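Local coordinates for enoyl-CoA hydratase/isomerase family protein (Bacillus anthracis, PDB 3KQF) that probably catalyses the reversible hydration of the double bond of trans-2-enoyl-CoA thioesters, as a member of the crotonase superfamily, at residues L33-A36 and L37-E40. Residues are numbered along the deposited sequence; the frame is centred on the assembly and turned at random.
Sequences LSLA and LLEE
Leu33 packs against Leu37 and Leu38 at the start of helix 35-49. Its CD2 methyl meets Leu37 CD2 at 3.7 Å, with the two side chains crossing at a slant. Against Leu38 the crossing is close to a right angle, and Leu33 CB sits 4.0 Å from Leu38 CD2. Leu37 reaches this cluster because its CG is anti to the backbone N (chi1 175°). A looser touch, Leu35 CD2 to Leu38 CD1 at 4.3 Å, extends the apolar side. In this beta-alpha-beta crossover helix, Leu35 and Leu38 face helix 81-99, Leu35 on Ala87 and Leu38 on Met90, Ile91 and Thr94. Leu33 also meets Cys68 of a loop.

Ser34 is the N-cap residue. Its OG sits between its own backbone N and carbonyl carbon (chi1 57°), from where Ser34 OG accepts a fairly straight hydrogen bond from Leu37 N at 3.2 Å (N-H...O 159°). Ser34 O accepts a hydrogen bond from Leu38 N at 2.9 Å. The next helical bonds run from Glu39 N to Leu35 O (3.0 Å) and from Glu40 N to Ala36 O (3.2 Å). At the polar edge, the Glu40 carboxylate accepts hydrogen bonds from the backbone N atoms of Asn9 and Gln8. Leu35 N donates one to Glu75 OE1.

Ser34 OG and the Glu75 carboxylate thus satisfy two amides of the first turn. The positive end of the helix dipole probably favours the charge on Glu75, while backbone N-H groups of the N-terminal segment hold that of Glu40.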
# COMPACT_ATOMS: atom_id res chain seq x y z
N LEU A 33 8.80 -20.71 -18.84
CA LEU A 33 7.88 -21.69 -18.27
C LEU A 33 7.16 -22.55 -19.30
O LEU A 33 6.11 -22.17 -19.81
CB LEU A 33 6.85 -20.95 -17.41
CG LEU A 33 7.43 -20.05 -16.31
CD1 LEU A 33 6.33 -19.12 -15.76
CD2 LEU A 33 8.09 -20.84 -15.18
N SER A 34 7.75 -23.70 -19.64
CA SER A 34 7.10 -24.62 -20.55
C SER A 34 6.12 -25.46 -19.73
O SER A 34 6.24 -25.54 -18.50
CB SER A 34 8.13 -25.54 -21.22
OG SER A 34 8.89 -26.24 -20.25
N LEU A 35 5.17 -26.11 -20.40
CA LEU A 35 4.23 -26.96 -19.69
C LEU A 35 4.97 -28.08 -18.97
O LEU A 35 4.60 -28.47 -17.87
CB LEU A 35 3.16 -27.54 -20.63
CG LEU A 35 2.29 -26.50 -21.35
CD1 LEU A 35 1.24 -27.16 -22.22
CD2 LEU A 35 1.62 -25.58 -20.33
N ALA A 36 6.04 -28.59 -19.58
CA ALA A 36 6.83 -29.66 -18.95
C ALA A 36 7.47 -29.18 -17.64
O ALA A 36 7.44 -29.88 -16.62
CB ALA A 36 7.87 -30.21 -19.92
N LEU A 37 8.03 -27.97 -17.66
CA LEU A 37 8.62 -27.38 -16.45
C LEU A 37 7.56 -27.16 -15.39
O LEU A 37 7.77 -27.47 -14.22
CB LEU A 37 9.37 -26.08 -16.77
CG LEU A 37 9.95 -25.28 -15.58
CD1 LEU A 37 11.11 -24.39 -16.03
CD2 LEU A 37 8.87 -24.43 -14.89
N LEU A 38 6.39 -26.65 -15.80
CA LEU A 38 5.30 -26.40 -14.84
C LEU A 38 4.85 -27.69 -14.16
O LEU A 38 4.59 -27.69 -12.95
CB LEU A 38 4.14 -25.67 -15.52
CG LEU A 38 4.46 -24.25 -16.01
CD1 LEU A 38 3.31 -23.74 -16.86
CD2 LEU A 38 4.75 -23.27 -14.87
N GLU A 39 4.80 -28.79 -14.92
CA GLU A 39 4.46 -30.13 -14.38
C GLU A 39 5.43 -30.54 -13.26
O GLU A 39 5.00 -30.97 -12.19
CB GLU A 39 4.48 -31.17 -15.50
CG GLU A 39 4.33 -32.64 -15.05
CD GLU A 39 2.97 -32.96 -14.47
OE1 GLU A 39 2.03 -32.14 -14.63
OE2 GLU A 39 2.83 -34.05 -13.87
N GLU A 40 6.73 -30.43 -13.54
CA GLU A 40 7.76 -30.78 -12.55
C GLU A 40 7.71 -29.89 -11.31
O GLU A 40 7.89 -30.37 -10.17
CB GLU A 40 9.16 -30.71 -13.17
CG GLU A 40 9.43 -31.80 -14.16
CD GLU A 40 10.84 -31.76 -14.74
OE1 GLU A 40 11.58 -30.80 -14.48
OE2 GLU A 40 11.21 -32.73 -15.45